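Local coordinates for polyketide synthase (PDB 3QIT), which acts as a decarboxylating thioesterase in curacin A biosynthesis, an alpha/beta hydrolase whose thioester hydrolysis, sulfate elimination and decarboxylation give the terminal alkene, at residues Q38-Q43 with I184-I189. Numbering follows the deposited sequence.
Sequences QGLAWQ and ILAQRI
The backbone oxygen of L185, in the last turn of helix 179-188, is gripped by three donors: Q38 NE2 reaches it over 3.2 Å, coming in above the carbonyl plane rather than on a lone pair, and the backbone N atoms of R188 and I189 add weak bonds. The other half of the amide turns to R188, whose NH1 donates to Q38 OE1 at 2.9 Å, the donor lying in the carbonyl plane on a lone pair and the acceptor in the guanidinium plane. Amide and guanidinium are nearly coplanar, 28° apart, and the two side chains run past each other in opposite directions. CG of Q38 sits between its backbone N and carbonyl carbon (chi1 53°), and the extended chain beyond carries the amide to the helix, where I189 CG2 touches OE1 at 3.5 Å and L185 CD2 lies equally near NE2. Alongside, L40 sends CD2 between I184 CG2 and the R188 methylene CD, each 3.6 Å away, while its CG meets L185 CD2 at 3.9 Å. With an alanine in place of Q38 both bonds go, and R188 NH1 is likely to lose this acceptor while the helix end is held less firmly to the loop after strand 28-32. R188 also forms salt bridges with D60 and E6, which probably balance its buried charge, and D60 accepts from the backbone N of G39. The two bonds fix the rotation of the Q38 amide, since a flip would set NE2 against the guanidinium and OE1 against a carbonyl oxygen.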
ATOM      1  N   GLN B  38       2.191  12.302  17.226  1.00 15.02           N
ATOM      2  CA  GLN B  38       3.634  12.048  17.199  1.00 12.32           C
ATOM      3  C   GLN B  38       3.988  11.361  18.502  1.00 13.91           C
ATOM      4  O   GLN B  38       3.197  11.379  19.447  1.00 13.51           O
ATOM      5  CB  GLN B  38       4.416  13.379  17.100  1.00 16.21           C
ATOM      6  CG  GLN B  38       4.031  14.393  18.170  1.00 16.10           C
ATOM      7  CD  GLN B  38       4.850  15.667  18.088  1.00 15.91           C
ATOM      8  OE1 GLN B  38       6.073  15.630  17.949  1.00 16.99           O
ATOM      9  NE2 GLN B  38       4.171  16.806  18.151  1.00 15.17           N
ATOM     10  N   GLY B  39       5.156  10.745  18.552  1.00 14.43           N
ATOM     11  CA  GLY B  39       5.539   9.993  19.767  1.00 17.69           C
ATOM     12  C   GLY B  39       5.599  10.851  21.006  1.00 16.12           C
ATOM     13  O   GLY B  39       5.225  10.405  22.100  1.00 13.27           O
ATOM     14  N   LEU B  40       6.002  12.111  20.830  1.00 14.81           N
ATOM     15  CA  LEU B  40       6.071  13.059  21.938  1.00 17.61           C
ATOM     16  C   LEU B  40       4.713  13.305  22.610  1.00 17.45           C
ATOM     17  O   LEU B  40       4.685  13.658  23.770  1.00 16.43           O
ATOM     18  CB  LEU B  40       6.715  14.374  21.482  1.00 16.20           C
ATOM     19  CG  LEU B  40       6.773  15.550  22.452  1.00 17.76           C
ATOM     20  CD1 LEU B  40       7.618  15.241  23.666  1.00 18.88           C
ATOM     21  CD2 LEU B  40       7.276  16.784  21.759  1.00 21.46           C
ATOM     22  N   ALA B  41       3.601  13.030  21.917  1.00 13.72           N
ATOM     23  CA  ALA B  41       2.272  13.243  22.501  1.00 13.19           C
ATOM     24  C   ALA B  41       2.030  12.342  23.722  1.00 16.05           C
ATOM     25  O   ALA B  41       1.112  12.586  24.492  1.00 17.24           O
ATOM     26  CB  ALA B  41       1.151  13.016  21.419  1.00 14.48           C
ATOM     27  N   TRP B  42       2.856  11.302  23.870  1.00 16.03           N
ATOM     28  CA  TRP B  42       2.746  10.378  25.000  1.00 13.12           C
ATOM     29  C   TRP B  42       3.466  10.864  26.234  1.00 15.59           C
ATOM     30  O   TRP B  42       3.428  10.183  27.250  1.00 16.68           O
ATOM     31  CB  TRP B  42       3.317   8.998  24.619  1.00 14.50           C
ATOM     32  CG  TRP B  42       2.401   8.217  23.702  1.00 15.00           C
ATOM     33  CD1 TRP B  42       2.559   8.028  22.360  1.00 15.41           C
ATOM     34  CD2 TRP B  42       1.172   7.579  24.068  1.00 16.35           C
ATOM     35  NE1 TRP B  42       1.508   7.274  21.868  1.00 16.45           N
ATOM     36  CE2 TRP B  42       0.643   6.991  22.899  1.00 16.12           C
ATOM     37  CE3 TRP B  42       0.472   7.436  25.282  1.00 16.43           C
ATOM     38  CZ2 TRP B  42      -0.558   6.247  22.899  1.00 15.82           C
ATOM     39  CZ3 TRP B  42      -0.723   6.696  25.283  1.00 17.46           C
ATOM     40  CH2 TRP B  42      -1.234   6.124  24.093  1.00 17.21           C
ATOM     41  N   GLN B  43       4.108  12.032  26.171  1.00 13.45           N
ATOM     42  CA  GLN B  43       5.026  12.427  27.262  1.00 14.78           C
ATOM     43  C   GLN B  43       4.381  12.457  28.649  1.00 15.56           C
ATOM     44  O   GLN B  43       5.000  12.040  29.640  1.00 17.71           O
ATOM     45  CB  GLN B  43       5.662  13.782  26.960  1.00 18.76           C
ATOM     46  CG  GLN B  43       6.606  14.245  28.078  1.00 19.21           C
ATOM     47  CD  GLN B  43       7.708  15.122  27.563  1.00 22.15           C
ATOM     48  OE1 GLN B  43       8.725  14.630  27.100  1.00 20.20           O
ATOM     49  NE2 GLN B  43       7.530  16.424  27.667  1.00 22.16           N
ATOM     50  N   ILE B 184       5.628  22.673  23.370  1.00 19.76           N
ATOM     51  CA  ILE B 184       6.587  21.595  23.175  1.00 22.70           C
ATOM     52  C   ILE B 184       6.249  20.719  21.918  1.00 19.49           C
ATOM     53  O   ILE B 184       7.134  20.373  21.096  1.00 19.39           O
ATOM     54  CB  ILE B 184       6.666  20.786  24.512  1.00 23.73           C
ATOM     55  CG1 ILE B 184       7.510  21.598  25.519  1.00 25.43           C
ATOM     56  CG2 ILE B 184       7.208  19.380  24.307  1.00 30.38           C
ATOM     57  CD1 ILE B 184       7.345  21.173  26.975  1.00 29.48           C
ATOM     58  N   LEU B 185       4.976  20.395  21.770  1.00 22.48           N
ATOM     59  CA  LEU B 185       4.503  19.584  20.627  1.00 16.77           C
ATOM     60  C   LEU B 185       4.688  20.341  19.308  1.00 13.42           C
ATOM     61  O   LEU B 185       5.274  19.822  18.377  1.00 16.91           O
ATOM     62  CB  LEU B 185       3.044  19.230  20.827  1.00 19.43           C
ATOM     63  CG  LEU B 185       2.809  18.195  21.934  1.00 17.96           C
ATOM     64  CD1 LEU B 185       1.323  18.196  22.315  1.00 19.66           C
ATOM     65  CD2 LEU B 185       3.250  16.832  21.479  1.00 15.81           C
ATOM     66  N   ALA B 186       4.258  21.605  19.283  1.00 16.88           N
ATOM     67  CA  ALA B 186       4.373  22.427  18.057  1.00 15.64           C
ATOM     68  C   ALA B 186       5.829  22.666  17.643  1.00 16.60           C
ATOM     69  O   ALA B 186       6.150  22.654  16.459  1.00 16.93           O
ATOM     70  CB  ALA B 186       3.635  23.769  18.235  1.00 17.67           C
ATOM     71  N   GLN B 187       6.693  22.947  18.629  1.00 18.90           N
ATOM     72  CA  GLN B 187       8.135  23.058  18.465  1.00 21.83           C
ATOM     73  C   GLN B 187       8.715  21.888  17.692  1.00 21.19           C
ATOM     74  O   GLN B 187       9.516  22.076  16.777  1.00 19.23           O
ATOM     75  CB  GLN B 187       8.740  23.117  19.894  1.00 21.83           C
ATOM     76  CG  GLN B 187      10.242  23.195  20.083  1.00 27.24           C
ATOM     77  CD  GLN B 187      10.594  23.353  21.592  1.00 25.04           C
ATOM     78  OE1 GLN B 187      10.394  22.437  22.387  1.00 29.40           O
ATOM     79  NE2 GLN B 187      11.101  24.515  21.969  1.00 28.40           N
ATOM     80  N   ARG B 188       8.249  20.684  18.002  1.00 16.95           N
ATOM     81  CA  ARG B 188       8.796  19.496  17.378  1.00 18.89           C
ATOM     82  C   ARG B 188       8.339  19.317  15.921  1.00 17.35           C
ATOM     83  O   ARG B 188       9.075  18.781  15.093  1.00 17.36           O
ATOM     84  CB  ARG B 188       8.472  18.252  18.215  1.00 15.74           C
ATOM     85  CG  ARG B 188       9.187  17.007  17.726  1.00 15.81           C
ATOM     86  CD  ARG B 188       9.274  15.964  18.821  1.00 12.35           C
ATOM     87  NE  ARG B 188      10.016  14.780  18.373  1.00 13.22           N
ATOM     88  CZ  ARG B 188       9.483  13.689  17.814  1.00 16.37           C
ATOM     89  NH1 ARG B 188       8.179  13.614  17.593  1.00 15.57           N
ATOM     90  NH2 ARG B 188      10.276  12.666  17.470  1.00 15.55           N
ATOM     91  N   ILE B 189       7.129  19.780  15.624  1.00 15.93           N
ATOM     92  CA  ILE B 189       6.516  19.505  14.323  1.00 15.26           C
ATOM     93  C   ILE B 189       6.225  20.744  13.501  1.00 18.46           C
ATOM     94  O   ILE B 189       5.300  20.752  12.703  1.00 19.17           O
ATOM     95  CB  ILE B 189       5.262  18.614  14.429  1.00 15.63           C
ATOM     96  CG1 ILE B 189       4.197  19.208  15.383  1.00 15.14           C
ATOM     97  CG2 ILE B 189       5.694  17.159  14.803  1.00 15.54           C
ATOM     98  CD1 ILE B 189       2.797  18.541  15.186  1.00 16.85           C
TER